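Side-chain contacts in endoglucanase, family GH5 (Zobellia galactanivorans, PDB 6GL2), which hydrolyses hemicellulose as a glycoside hydrolase of family 5, probably with mixed-linked glucan among its substrates: residues K69-E74 against A82-K87; I91-L96 against K139-Y144; F316-R321 against W326-I331. All blocks are in the same frame, centred on the assembly; numbering follows the deposited sequence. Where two conformers were deposited one is given.

Contact 1 (K69-E74 against A82-K87); sequences KFHIGE and ANWLDK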
ATOM      1  N   LYS A  69       8.535  11.849   7.152  0.70  9.74           N
ATOM      2  CA  LYS A  69       9.021  12.442   8.434  0.70 11.56           C
ATOM      3  C   LYS A  69      10.306  13.249   8.297  0.70 10.79           C
ATOM      4  O   LYS A  69      10.391  14.378   8.802  0.70 13.02           O
ATOM      5  CB  LYS A  69       9.145  11.327   9.496  0.70 13.88           C
ATOM      6  CG  LYS A  69       9.589  11.911  10.845  0.70 18.13           C
ATOM      7  CD  LYS A  69       9.655  10.888  11.934  0.70 21.67           C
ATOM      8  CE  LYS A  69      10.356  11.429  13.201  0.70 26.41           C
ATOM      9  NZ  LYS A  69      10.925  12.825  13.040  0.70 28.98           N
ATOM     10  N   PHE A  70      11.260  12.739   7.602  1.00  9.69           N
ATOM     11  CA  PHE A  70      12.529  13.425   7.584  1.00 10.99           C
ATOM     12  C   PHE A  70      12.530  14.623   6.668  1.00 11.18           C
ATOM     13  O   PHE A  70      13.570  15.263   6.475  1.00 13.50           O
ATOM     14  CB  PHE A  70      13.642  12.439   7.262  1.00 11.34           C
ATOM     15  CG  PHE A  70      13.822  11.394   8.327  1.00 13.08           C
ATOM     16  CD1 PHE A  70      14.582  11.693   9.404  1.00 15.91           C
ATOM     17  CD2 PHE A  70      13.232  10.163   8.241  1.00 13.40           C
ATOM     18  CE1 PHE A  70      14.758  10.772  10.388  1.00 18.89           C
ATOM     19  CE2 PHE A  70      13.348   9.227   9.253  1.00 15.44           C
ATOM     20  CZ  PHE A  70      14.131   9.578  10.314  1.00 17.34           C
ATOM     21  N   HIS A  71      11.427  14.923   6.023  1.00 10.51           N
ATOM     22  CA  HIS A  71      11.281  16.017   5.066  1.00  9.76           C
ATOM     23  C   HIS A  71      10.171  16.939   5.406  1.00  9.09           C
ATOM     24  O   HIS A  71       9.734  17.666   4.488  1.00 11.14           O
ATOM     25  CB  HIS A  71      11.284  15.504   3.654  1.00 10.79           C
ATOM     26  CG  HIS A  71      12.414  14.597   3.309  1.00 12.70           C
ATOM     27  ND1 HIS A  71      13.595  15.046   2.895  1.00 15.48           N
ATOM     28  CD2 HIS A  71      12.551  13.228   3.527  1.00 13.90           C
ATOM     29  CE1 HIS A  71      14.404  13.967   2.743  1.00 15.05           C
ATOM     30  NE2 HIS A  71      13.734  12.881   3.143  1.00 16.35           N
ATOM     31  N   ILE A  72       9.611  16.947   6.596  1.00 10.20           N
ATOM     32  CA  ILE A  72       8.543  17.821   7.014  1.00 11.62           C
ATOM     33  C   ILE A  72       9.111  18.765   8.031  1.00 12.69           C
ATOM     34  O   ILE A  72       9.788  18.370   9.011  1.00 13.40           O
ATOM     35  CB  ILE A  72       7.398  17.041   7.604  1.00 12.28           C
ATOM     36  CG1 ILE A  72       6.651  16.113   6.591  1.00 12.01           C
ATOM     37  CG2 ILE A  72       6.398  17.974   8.313  1.00 12.35           C
ATOM     38  CD1 ILE A  72       5.779  15.044   7.154  1.00 11.90           C
ATOM     39  N   GLY A  73       8.830  20.047   7.841  1.00 11.93           N
ATOM     40  CA  GLY A  73       9.307  21.095   8.752  1.00 14.45           C
ATOM     41  C   GLY A  73       8.399  21.241   9.956  1.00 16.25           C
ATOM     42  O   GLY A  73       7.433  20.466  10.212  1.00 15.80           O
ATOM     43  N   GLU A  74       8.674  22.333  10.708  1.00 17.77           N
ATOM     44  CA  GLU A  74       7.963  22.619  11.944  1.00 19.86           C
ATOM     45  C   GLU A  74       6.509  23.073  11.719  1.00 17.87           C
ATOM     46  O   GLU A  74       6.166  23.643  10.673  1.00 18.92           O
ATOM     47  CB  GLU A  74       8.712  23.732  12.710  1.00 24.52           C
ATOM     48  CG  GLU A  74       9.986  23.307  13.371  1.00 28.76           C
ATOM     49  CD  GLU A  74      10.736  24.484  14.001  0.30 28.71           C
ATOM     50  OE1 GLU A  74      10.097  25.510  14.336  0.30 28.31           O
ATOM     51  OE2 GLU A  74      11.976  24.388  14.140  0.30 31.83           O
ATOM     52  N   ALA A  82      10.617  20.779  -0.899  1.00  9.76           N
ATOM     53  CA  ALA A  82      10.329  20.711  -2.313  1.00  9.28           C
ATOM     54  C   ALA A  82      11.129  19.679  -3.063  1.00 10.06           C
ATOM     55  O   ALA A  82      10.576  18.984  -3.908  1.00 10.27           O
ATOM     56  CB  ALA A  82      10.510  22.093  -2.907  1.00 11.43           C
ATOM     57  N   ASN A  83      12.374  19.535  -2.684  0.50  9.70           N
ATOM     58  CA  ASN A  83      13.158  18.593  -3.380  0.50  9.82           C
ATOM     59  C   ASN A  83      12.796  17.127  -3.107  0.50  9.81           C
ATOM     60  O   ASN A  83      13.114  16.271  -3.930  0.50 10.90           O
ATOM     61  CB  ASN A  83      14.670  18.881  -3.240  0.50 13.63           C
ATOM     62  CG  ASN A  83      15.201  18.768  -1.822  0.50 15.32           C
ATOM     63  OD1 ASN A  83      14.494  18.517  -0.856  0.50 17.53           O
ATOM     64  ND2 ASN A  83      16.540  18.958  -1.712  0.50 20.53           N
ATOM     65  N   TRP A  84      12.169  16.882  -1.968  1.00  9.20           N
ATOM     66  CA  TRP A  84      11.633  15.550  -1.656  1.00  8.50           C
ATOM     67  C   TRP A  84      10.422  15.267  -2.532  1.00  9.02           C
ATOM     68  O   TRP A  84      10.311  14.179  -3.121  1.00  8.73           O
ATOM     69  CB  TRP A  84      11.362  15.470  -0.170  1.00  8.65           C
ATOM     70  CG  TRP A  84      10.935  14.096   0.264  1.00  8.84           C
ATOM     71  CD1 TRP A  84       9.733  13.713   0.746  1.00  9.75           C
ATOM     72  CD2 TRP A  84      11.754  12.908   0.229  1.00  8.96           C
ATOM     73  NE1 TRP A  84       9.750  12.407   1.118  1.00 10.32           N
ATOM     74  CE2 TRP A  84      10.946  11.844   0.780  1.00 10.25           C
ATOM     75  CE3 TRP A  84      13.004  12.625  -0.175  1.00 10.44           C
ATOM     76  CZ2 TRP A  84      11.473  10.577   0.996  1.00 11.21           C
ATOM     77  CZ3 TRP A  84      13.499  11.317   0.006  1.00 10.23           C
ATOM     78  CH2 TRP A  84      12.754  10.332   0.570  1.00 11.76           C
ATOM     79  N   LEU A  85       9.501  16.233  -2.601  1.00  7.72           N
ATOM     80  CA  LEU A  85       8.410  16.093  -3.544  1.00  7.64           C
ATOM     81  C   LEU A  85       8.917  15.848  -4.952  1.00  8.64           C
ATOM     82  O   LEU A  85       8.277  15.090  -5.677  1.00  9.07           O
ATOM     83  CB  LEU A  85       7.473  17.298  -3.474  1.00  7.98           C
ATOM     84  CG  LEU A  85       6.606  17.401  -2.241  1.00  8.57           C
ATOM     85  CD1 LEU A  85       6.079  18.798  -1.988  1.00 10.93           C
ATOM     86  CD2 LEU A  85       5.420  16.510  -2.333  1.00 10.26           C
ATOM     87  N   ASP A  86       9.985  16.547  -5.325  1.00  7.75           N
ATOM     88  CA  ASP A  86      10.526  16.367  -6.665  1.00  8.62           C
ATOM     89  C   ASP A  86      10.902  14.886  -6.883  1.00  8.50           C
ATOM     90  O   ASP A  86      10.680  14.356  -7.986  1.00  8.73           O
ATOM     91  CB  ASP A  86      11.740  17.254  -6.909  1.00  9.18           C
ATOM     92  CG  ASP A  86      11.409  18.724  -7.065  1.00 10.26           C
ATOM     93  OD1 ASP A  86      10.308  19.163  -7.193  1.00 11.01           O
ATOM     94  OD2 ASP A  86      12.449  19.498  -6.919  1.00 12.27           O
ATOM     95  N   LYS A  87      11.602  14.313  -5.919  1.00  8.96           N
ATOM     96  CA  LYS A  87      11.987  12.903  -6.017  1.00  8.77           C
ATOM     97  C   LYS A  87      10.806  11.947  -6.141  1.00  8.54           C
ATOM     98  O   LYS A  87      10.866  11.000  -6.921  1.00 10.25           O
ATOM     99  CB  LYS A  87      12.893  12.495  -4.884  1.00 10.59           C
ATOM    100  CG  LYS A  87      14.243  13.203  -4.886  1.00 12.83           C
ATOM    101  CD  LYS A  87      15.028  12.869  -3.634  1.00 16.68           C
ATOM    102  CE  LYS A  87      16.500  12.780  -3.964  1.00 24.59           C
ATOM    103  NZ  LYS A  87      17.350  12.133  -2.898  1.00 25.46           N
TER
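H71 uses ND1 to hydrogen-bond the carboxylate of E81, just ahead of the helix that carries W84, while the rest of its imidazole lies flat on the W84 indole. Backbone hydrogen bonding between H71 and E81 adds to the same tie, so backbone and ring are both tied to E81. The stack is offset: the H71 ring and the six-membered ring of W84 have centroids 3.8 Å apart and planes only 7° from parallel. H71 NE2 sits over W84 CE3 at 3.4 Å, and H71 CD2 lies equally close to W84 CD2, 3.4 Å away. Further back, H71 CB makes a CH-pi contact with the five-membered ring, 4.0 Å from that W84 centroid. W84 turns CG anti to its own backbone N (chi1 -174°), which brings the indole face under the imidazole; the two side chains cross at about a right angle. W84 is buried, and its ring also meets W68 at roughly a right angle. The pair joins the loop after strand 61-64 to the first turn of helix 82-96, in a beta-alpha connection of the TIM barrel.

Contact 2 (I91-L96 against K139-Y144); sequences IANFAL and KTYGDY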
ATOM      1  N   ILE A  91       9.848   9.561  -9.624  1.00  8.43           N
ATOM      2  CA  ILE A  91       9.604   8.128  -9.670  1.00  8.87           C
ATOM      3  C   ILE A  91       8.211   7.817 -10.134  1.00  9.30           C
ATOM      4  O   ILE A  91       7.935   6.932 -10.925  1.00  9.67           O
ATOM      5  CB  ILE A  91       9.937   7.456  -8.332  1.00  8.81           C
ATOM      6  CG1 ILE A  91      11.350   7.684  -7.916  1.00  9.21           C
ATOM      7  CG2 ILE A  91       9.532   5.974  -8.326  1.00 10.46           C
ATOM      8  CD1 ILE A  91      11.668   7.362  -6.481  1.00 10.95           C
ATOM      9  N   ALA A  92       7.259   8.611  -9.646  1.00  7.81           N
ATOM     10  CA  ALA A  92       5.901   8.442 -10.137  1.00  8.42           C
ATOM     11  C   ALA A  92       5.804   8.510 -11.660  1.00  9.38           C
ATOM     12  O   ALA A  92       5.102   7.754 -12.324  1.00  9.54           O
ATOM     13  CB  ALA A  92       4.959   9.452  -9.491  1.00  9.53           C
ATOM     14  N   ASN A  93       6.490   9.510 -12.208  1.00  9.46           N
ATOM     15  CA  ASN A  93       6.521   9.668 -13.681  1.00  9.52           C
ATOM     16  C   ASN A  93       7.210   8.561 -14.362  1.00  9.42           C
ATOM     17  O   ASN A  93       6.754   8.166 -15.440  1.00 11.54           O
ATOM     18  CB  ASN A  93       7.141  11.014 -14.085  1.00 10.51           C
ATOM     19  CG  ASN A  93       6.109  12.070 -14.001  1.00 13.93           C
ATOM     20  OD1 ASN A  93       6.041  12.787 -13.095  1.00 17.04           O
ATOM     21  ND2 ASN A  93       5.097  11.976 -14.876  1.00 16.88           N
ATOM     22  N   PHE A  94       8.209   7.918 -13.771  1.00  9.81           N
ATOM     23  CA  PHE A  94       8.841   6.740 -14.379  1.00  9.67           C
ATOM     24  C   PHE A  94       7.749   5.687 -14.642  1.00 10.09           C
ATOM     25  O   PHE A  94       7.755   4.990 -15.667  1.00 11.65           O
ATOM     26  CB  PHE A  94       9.879   6.078 -13.535  1.00  9.90           C
ATOM     27  CG  PHE A  94      11.095   6.901 -13.190  1.00 11.24           C
ATOM     28  CD1 PHE A  94      11.548   7.934 -13.944  1.00 11.25           C
ATOM     29  CD2 PHE A  94      11.814   6.572 -12.050  1.00 11.08           C
ATOM     30  CE1 PHE A  94      12.731   8.666 -13.582  1.00 12.35           C
ATOM     31  CE2 PHE A  94      12.927   7.299 -11.698  1.00 12.58           C
ATOM     32  CZ  PHE A  94      13.327   8.275 -12.483  1.00 12.44           C
ATOM     33  N   ALA A  95       6.907   5.434 -13.674  1.00  9.28           N
ATOM     34  CA  ALA A  95       5.787   4.489 -13.745  1.00  9.07           C
ATOM     35  C   ALA A  95       4.714   4.913 -14.723  1.00  9.11           C
ATOM     36  O   ALA A  95       4.237   4.145 -15.580  1.00  9.69           O
ATOM     37  CB  ALA A  95       5.232   4.184 -12.384  1.00 10.90           C
ATOM     38  N   LEU A  96       4.271   6.157 -14.573  1.00  8.77           N
ATOM     39  CA  LEU A  96       3.223   6.658 -15.454  1.00  9.20           C
ATOM     40  C   LEU A  96       3.608   6.623 -16.891  1.00  9.74           C
ATOM     41  O   LEU A  96       2.779   6.261 -17.770  1.00 11.52           O
ATOM     42  CB  LEU A  96       2.777   8.108 -15.081  1.00  9.89           C
ATOM     43  CG  LEU A  96       2.113   8.222 -13.694  1.00 11.13           C
ATOM     44  CD1 LEU A  96       2.088   9.714 -13.238  1.00 13.04           C
ATOM     45  CD2 LEU A  96       0.701   7.565 -13.625  1.00 11.86           C
ATOM     46  N   LYS A 139      -1.904  17.492  -8.139  1.00 10.61           N
ATOM     47  CA  LYS A 139      -3.296  17.797  -8.490  1.00 12.32           C
ATOM     48  C   LYS A 139      -3.659  17.695  -9.917  1.00 11.60           C
ATOM     49  O   LYS A 139      -4.740  17.198 -10.240  1.00 14.43           O
ATOM     50  CB  LYS A 139      -3.667  19.188  -8.002  1.00 12.80           C
ATOM     51  CG  LYS A 139      -5.153  19.569  -8.164  1.00 14.27           C
ATOM     52  CD  LYS A 139      -5.667  20.525  -7.040  1.00 16.56           C
ATOM     53  CE  LYS A 139      -4.967  21.848  -7.030  1.00 17.76           C
ATOM     54  NZ  LYS A 139      -5.464  22.798  -6.000  1.00 17.32           N
ATOM     55  N   THR A 140      -2.737  17.946 -10.820  1.00 11.93           N
ATOM     56  CA  THR A 140      -3.081  17.926 -12.255  1.00 12.95           C
ATOM     57  C   THR A 140      -2.921  16.574 -12.860  1.00 12.15           C
ATOM     58  O   THR A 140      -3.246  16.349 -14.042  1.00 12.96           O
ATOM     59  CB  THR A 140      -2.289  18.915 -13.053  1.00 13.88           C
ATOM     60  OG1 THR A 140      -0.889  18.562 -13.092  1.00 15.69           O
ATOM     61  CG2 THR A 140      -2.572  20.357 -12.573  1.00 16.51           C
ATOM     62  N   TYR A 141      -2.391  15.575 -12.136  1.00 11.83           N
ATOM     63  CA  TYR A 141      -2.230  14.226 -12.677  1.00 10.60           C
ATOM     64  C   TYR A 141      -3.600  13.577 -12.874  1.00  9.92           C
ATOM     65  O   TYR A 141      -4.506  13.819 -12.128  1.00 11.11           O
ATOM     66  CB  TYR A 141      -1.313  13.363 -11.740  1.00 10.79           C
ATOM     67  CG  TYR A 141       0.105  13.746 -11.849  1.00 10.84           C
ATOM     68  CD1 TYR A 141       0.629  14.813 -11.304  1.00 11.73           C
ATOM     69  CD2 TYR A 141       0.936  12.974 -12.607  1.00 14.21           C
ATOM     70  CE1 TYR A 141       1.977  15.173 -11.493  1.00 11.31           C
ATOM     71  CE2 TYR A 141       2.264  13.316 -12.802  1.00 15.83           C
ATOM     72  CZ  TYR A 141       2.795  14.401 -12.199  1.00 12.79           C
ATOM     73  OH  TYR A 141       4.106  14.781 -12.394  1.00 13.11           O
ATOM     74  N   GLY A 142      -3.686  12.753 -13.867  1.00 11.03           N
ATOM     75  CA  GLY A 142      -4.897  12.005 -14.183  1.00 11.21           C
ATOM     76  C   GLY A 142      -5.063  10.773 -13.298  1.00 11.22           C
ATOM     77  O   GLY A 142      -4.370  10.624 -12.267  1.00 11.77           O
ATOM     78  N   ASP A 143      -6.045   9.976 -13.581  1.00 11.13           N
ATOM     79  CA  ASP A 143      -6.543   8.989 -12.625  1.00 11.18           C
ATOM     80  C   ASP A 143      -5.705   7.688 -12.540  1.00 10.31           C
ATOM     81  O   ASP A 143      -6.016   6.827 -11.758  1.00  9.85           O
ATOM     82  CB  ASP A 143      -8.047   8.653 -12.896  1.00 12.87           C
ATOM     83  CG  ASP A 143      -8.283   7.956 -14.180  1.00 13.67           C
ATOM     84  OD1 ASP A 143      -7.428   7.410 -14.831  1.00 14.29           O
ATOM     85  OD2 ASP A 143      -9.534   7.789 -14.533  1.00 15.91           O
ATOM     86  N   TYR A 144      -4.583   7.620 -13.265  1.00  9.29           N
ATOM     87  CA  TYR A 144      -3.671   6.565 -13.025  1.00  9.37           C
ATOM     88  C   TYR A 144      -2.850   6.815 -11.749  1.00  9.71           C
ATOM     89  O   TYR A 144      -2.235   5.838 -11.271  1.00  9.51           O
ATOM     90  CB  TYR A 144      -2.733   6.313 -14.241  1.00 11.03           C
ATOM     91  CG  TYR A 144      -3.424   5.544 -15.362  1.00 11.93           C
ATOM     92  CD1 TYR A 144      -4.375   6.120 -16.185  1.00 14.57           C
ATOM     93  CD2 TYR A 144      -3.017   4.276 -15.618  1.00 13.17           C
ATOM     94  CE1 TYR A 144      -5.015   5.377 -17.216  1.00 16.80           C
ATOM     95  CE2 TYR A 144      -3.610   3.519 -16.665  1.00 16.92           C
ATOM     96  CZ  TYR A 144      -4.583   4.105 -17.396  1.00 14.79           C
ATOM     97  OH  TYR A 144      -5.208   3.376 -18.439  1.00 17.92           O
TER
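L96 and Y141 both hold CG beside the backbone N and anti to the carbonyl carbon (chi1 -65° and -74°), which carries the leucine branches off the helix and the phenol out of its loop to meet one another. L96 CD1 comes to 3.5 Å from Y141 CD2, and the same methyl lies 3.6 Å from Y141 CE2, so it meets the ring obliquely, near the bond between these two carbons. The other branch goes to a different partner: L96 CD2 touches Y144 CB at 3.7 Å. The leucine fork therefore spans two tyrosines of one loop, reaching a ring with one methyl and the base of a side chain with the other. In the TIM barrel this is an alpha-to-beta connection packed on the preceding helix of the barrel wall: residues 91-96 are the last turns of helix 82-96, whereas the loop 139-144 leads from helix 117-137 into strand 145-148. At the far end of the phenol, the N93 amide stands across the Y141 side chain at about a right angle, near the edge of the ring. The Y141 hydroxyl is hydrogen-bonded to E89, one turn before N93 on helix 82-96, which tethers the outer end of the ring. The loop backbone is held as well: R194 and N190 both donate to the Y141 carbonyl. Beyond its CB the Y144 side chain leads away from the helix; its ring stacks on that of Y101, and the side chain comes within about 3 Å of a bound imidazole, probably from the crystallisation liquor.

Contact 3 (F316-R321 against W326-I331); sequences FGIFNR and WNYPEI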
ATOM      1  N   PHE A 316      12.339 -10.165   0.743  1.00  9.00           N
ATOM      2  CA  PHE A 316      11.231 -10.060  -0.152  1.00  8.65           C
ATOM      3  C   PHE A 316      11.577  -9.648  -1.579  1.00  8.82           C
ATOM      4  O   PHE A 316      10.697  -9.517  -2.449  1.00  9.26           O
ATOM      5  CB  PHE A 316      10.218  -9.037   0.433  1.00  8.86           C
ATOM      6  CG  PHE A 316       9.456  -9.547   1.642  1.00 10.02           C
ATOM      7  CD1 PHE A 316       8.339 -10.253   1.468  1.00 11.99           C
ATOM      8  CD2 PHE A 316       9.944  -9.338   2.905  1.00 10.69           C
ATOM      9  CE1 PHE A 316       7.597 -10.724   2.575  1.00 13.01           C
ATOM     10  CE2 PHE A 316       9.258  -9.857   3.995  1.00 12.75           C
ATOM     11  CZ  PHE A 316       8.096 -10.552   3.794  1.00 11.63           C
ATOM     12  N   GLY A 317      12.867  -9.414  -1.822  1.00  9.55           N
ATOM     13  CA  GLY A 317      13.278  -8.910  -3.102  1.00  9.17           C
ATOM     14  C   GLY A 317      13.239 -10.000  -4.188  1.00  8.90           C
ATOM     15  O   GLY A 317      13.905 -11.072  -4.064  1.00 11.56           O
ATOM     16  N   ILE A 318      12.447  -9.777  -5.195  1.00  8.23           N
ATOM     17  CA  ILE A 318      12.378 -10.628  -6.372  1.00  8.21           C
ATOM     18  C   ILE A 318      12.978 -10.013  -7.629  1.00  8.41           C
ATOM     19  O   ILE A 318      13.379 -10.743  -8.548  1.00  9.43           O
ATOM     20  CB  ILE A 318      10.955 -11.179  -6.644  1.00  8.24           C
ATOM     21  CG1 ILE A 318       9.978 -10.060  -6.955  1.00  8.15           C
ATOM     22  CG2 ILE A 318      10.458 -11.921  -5.396  1.00  9.05           C
ATOM     23  CD1 ILE A 318       8.623 -10.581  -7.397  1.00  9.07           C
ATOM     24  N   PHE A 319      13.193  -8.692  -7.591  1.00  9.29           N
ATOM     25  CA  PHE A 319      13.890  -7.933  -8.666  1.00  8.99           C
ATOM     26  C   PHE A 319      15.218  -7.433  -8.125  1.00  9.77           C
ATOM     27  O   PHE A 319      15.273  -6.948  -7.008  1.00  9.37           O
ATOM     28  CB  PHE A 319      13.024  -6.769  -9.068  1.00  9.16           C
ATOM     29  CG  PHE A 319      13.632  -5.871 -10.133  1.00  9.42           C
ATOM     30  CD1 PHE A 319      13.978  -6.378 -11.390  1.00  9.22           C
ATOM     31  CD2 PHE A 319      13.941  -4.577  -9.883  1.00  9.64           C
ATOM     32  CE1 PHE A 319      14.536  -5.553 -12.345  1.00 10.16           C
ATOM     33  CE2 PHE A 319      14.518  -3.766 -10.869  1.00 10.01           C
ATOM     34  CZ  PHE A 319      14.831  -4.241 -12.096  1.00  9.84           C
ATOM     35  N   ASN A 320      16.304  -7.567  -8.926  1.00 10.32           N
ATOM     36  CA  ASN A 320      17.571  -7.072  -8.552  1.00  8.98           C
ATOM     37  C   ASN A 320      17.777  -5.651  -9.121  1.00  9.77           C
ATOM     38  O   ASN A 320      17.975  -5.452 -10.320  1.00  9.82           O
ATOM     39  CB  ASN A 320      18.696  -7.980  -9.066  1.00 10.48           C
ATOM     40  CG  ASN A 320      20.009  -7.586  -8.528  1.00 11.04           C
ATOM     41  OD1 ASN A 320      20.376  -6.443  -8.398  1.00 11.16           O
ATOM     42  ND2 ASN A 320      20.896  -8.635  -8.329  1.00 13.83           N
ATOM     43  N   ARG A 321      17.627  -4.653  -8.274  1.00  8.85           N
ATOM     44  CA  ARG A 321      17.740  -3.240  -8.694  1.00  9.52           C
ATOM     45  C   ARG A 321      19.142  -2.858  -9.137  1.00 10.06           C
ATOM     46  O   ARG A 321      19.224  -1.879  -9.928  1.00 10.92           O
ATOM     47  CB  ARG A 321      17.259  -2.318  -7.538  1.00  9.07           C
ATOM     48  CG  ARG A 321      15.843  -2.588  -7.142  1.00  9.58           C
ATOM     49  CD  ARG A 321      15.385  -1.726  -6.008  1.00  8.71           C
ATOM     50  NE  ARG A 321      14.175  -2.281  -5.420  1.00  8.18           N
ATOM     51  CZ  ARG A 321      13.544  -1.780  -4.337  1.00  8.09           C
ATOM     52  NH1 ARG A 321      13.863  -0.599  -3.825  1.00  8.16           N
ATOM     53  NH2 ARG A 321      12.574  -2.481  -3.795  1.00  8.02           N
ATOM     54  N   TRP A 326      15.899 -10.166 -12.756  1.00 10.79           N
ATOM     55  CA  TRP A 326      15.054 -10.751 -11.734  1.00 10.29           C
ATOM     56  C   TRP A 326      15.783 -11.795 -11.000  1.00 10.88           C
ATOM     57  O   TRP A 326      16.386 -12.727 -11.561  1.00 12.11           O
ATOM     58  CB  TRP A 326      13.780 -11.327 -12.344  1.00 10.94           C
ATOM     59  CG  TRP A 326      12.943 -10.224 -12.927  1.00 10.61           C
ATOM     60  CD1 TRP A 326      13.024  -9.659 -14.201  1.00 11.40           C
ATOM     61  CD2 TRP A 326      11.907  -9.470 -12.276  1.00  9.97           C
ATOM     62  NE1 TRP A 326      12.196  -8.605 -14.330  1.00 10.54           N
ATOM     63  CE2 TRP A 326      11.448  -8.480 -13.200  1.00 10.44           C
ATOM     64  CE3 TRP A 326      11.249  -9.549 -11.017  1.00 10.16           C
ATOM     65  CZ2 TRP A 326      10.500  -7.562 -12.884  1.00 10.02           C
ATOM     66  CZ3 TRP A 326      10.339  -8.621 -10.696  1.00 10.05           C
ATOM     67  CH2 TRP A 326       9.922  -7.624 -11.632  1.00 10.66           C
ATOM     68  N   ASN A 327      15.777 -11.739  -9.671  1.00 10.70           N
ATOM     69  CA  ASN A 327      16.279 -12.809  -8.833  1.00 11.87           C
ATOM     70  C   ASN A 327      15.349 -14.018  -8.934  1.00 10.76           C
ATOM     71  O   ASN A 327      15.792 -15.154  -9.024  1.00 11.85           O
ATOM     72  CB  ASN A 327      16.455 -12.294  -7.376  1.00 12.96           C
ATOM     73  CG  ASN A 327      17.539 -11.153  -7.262  1.00 14.74           C
ATOM     74  OD1 ASN A 327      18.491 -11.164  -7.962  1.00 19.69           O
ATOM     75  ND2 ASN A 327      17.229 -10.117  -6.522  1.00 20.30           N
ATOM     76  N   TYR A 328      14.041 -13.775  -8.871  1.00 11.10           N
ATOM     77  CA  TYR A 328      13.010 -14.764  -8.887  1.00  9.67           C
ATOM     78  C   TYR A 328      11.927 -14.517  -9.907  1.00 10.88           C
ATOM     79  O   TYR A 328      10.796 -14.136  -9.586  1.00 10.76           O
ATOM     80  CB  TYR A 328      12.416 -15.026  -7.494  1.00 10.99           C
ATOM     81  CG  TYR A 328      13.451 -15.524  -6.502  1.00 10.58           C
ATOM     82  CD1 TYR A 328      14.003 -16.791  -6.687  1.00 10.27           C
ATOM     83  CD2 TYR A 328      13.895 -14.804  -5.398  1.00 11.17           C
ATOM     84  CE1 TYR A 328      14.931 -17.285  -5.830  1.00 10.73           C
ATOM     85  CE2 TYR A 328      14.869 -15.271  -4.518  1.00 10.71           C
ATOM     86  CZ  TYR A 328      15.423 -16.537  -4.760  1.00 12.04           C
ATOM     87  OH  TYR A 328      16.356 -16.984  -3.836  1.00 14.04           O
ATOM     88  N   PRO A 329      12.320 -14.602 -11.188  1.00 11.15           N
ATOM     89  CA  PRO A 329      11.378 -14.227 -12.235  1.00 10.75           C
ATOM     90  C   PRO A 329      10.086 -15.062 -12.198  1.00 11.60           C
ATOM     91  O   PRO A 329       9.054 -14.562 -12.609  1.00 12.89           O
ATOM     92  CB  PRO A 329      12.137 -14.488 -13.511  1.00 13.29           C
ATOM     93  CG  PRO A 329      13.186 -15.447 -13.170  1.00 12.43           C
ATOM     94  CD  PRO A 329      13.592 -15.123 -11.766  1.00 11.99           C
ATOM     95  N   GLU A 330      10.182 -16.319 -11.737  1.00 12.66           N
ATOM     96  CA  GLU A 330       8.987 -17.155 -11.767  1.00 13.46           C
ATOM     97  C   GLU A 330       7.939 -16.695 -10.763  1.00 13.72           C
ATOM     98  O   GLU A 330       6.773 -16.815 -11.014  1.00 13.48           O
ATOM     99  CB  GLU A 330       9.330 -18.621 -11.531  1.00 15.54           C
ATOM    100  CG  GLU A 330      10.270 -19.181 -12.572  1.00 18.93           C
ATOM    101  CD  GLU A 330       9.918 -18.715 -13.966  1.00 26.02           C
ATOM    102  OE1 GLU A 330       8.816 -19.099 -14.472  1.00 28.78           O
ATOM    103  OE2 GLU A 330      10.710 -17.918 -14.571  1.00 32.81           O
ATOM    104  N   ILE A 331       8.353 -16.105  -9.627  1.00 11.65           N
ATOM    105  CA  ILE A 331       7.396 -15.469  -8.701  1.00 11.03           C
ATOM    106  C   ILE A 331       6.682 -14.357  -9.421  1.00 10.83           C
ATOM    107  O   ILE A 331       5.482 -14.209  -9.319  1.00 11.93           O
ATOM    108  CB  ILE A 331       8.035 -15.038  -7.352  1.00 10.65           C
ATOM    109  CG1 ILE A 331       8.537 -16.262  -6.557  1.00 11.52           C
ATOM    110  CG2 ILE A 331       7.069 -14.181  -6.511  1.00 10.58           C
ATOM    111  CD1 ILE A 331       9.313 -15.971  -5.290  1.00 12.48           C
TER
HETATM  112  O   HOH W   1      16.032  -8.314  -4.765  1.00 17.26           O
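I318 O accepts two backbone N-H groups from the turn before the C-terminal helix. The bond from Y328 N is nearly straight, 3.1 Å to I318 O at 173°, and lies in the carbonyl plane on a lone pair; N327 N adds a weak one. Y328 is the N-cap residue of helix 329-336; through these bonds and a single beta bridge between F319 and W326 the last beta-alpha loop of the TIM barrel doubles back on the start of its own helix. A water donates to F319 O at 2.7 Å and accepts a weak bond from N327 ND2. N320 CB packs 3.4 Å from N327 OD1, while the N320 amide oxygen turns to T323. F319, with CG anti to its backbone N (chi1 178°), sets CD1 over the middle of the W326 face in an edge-to-face pair, planes 53° apart. F319 CB lies over the same face, 3.6 Å from W326 CZ3. Without the indole, as with an alanine here in place of W326, F319 would probably lose the face it packs on, and I54 and M57 of helix 48-57 their neighbour. I318 CG1 lies 4.0 Å from W326 CZ3, and I318 CD1 touches I331 CG2 at 4.0 Å.

Along the chain the three contacts come in series, each closing before the next opens. Contacts 1 and 2 share helix 82-96: contact 1 binds its first turn to the preceding beta-alpha loop, contact 2 its last turns to the loop entering strand 145-148, with centres about 19 Å apart. Contact 3 belongs to the final beta-alpha unit, its centre about 30 Å from that of contact 1 and 25 Å from that of contact 2, and touches neither. Helix 48-57 lies between, packing on F94 and A95 of segment 91-96 and on F319 and W326. The three contacts tie loops to helices or to the turn leading into one, at separate places around one closed eight-stranded barrel.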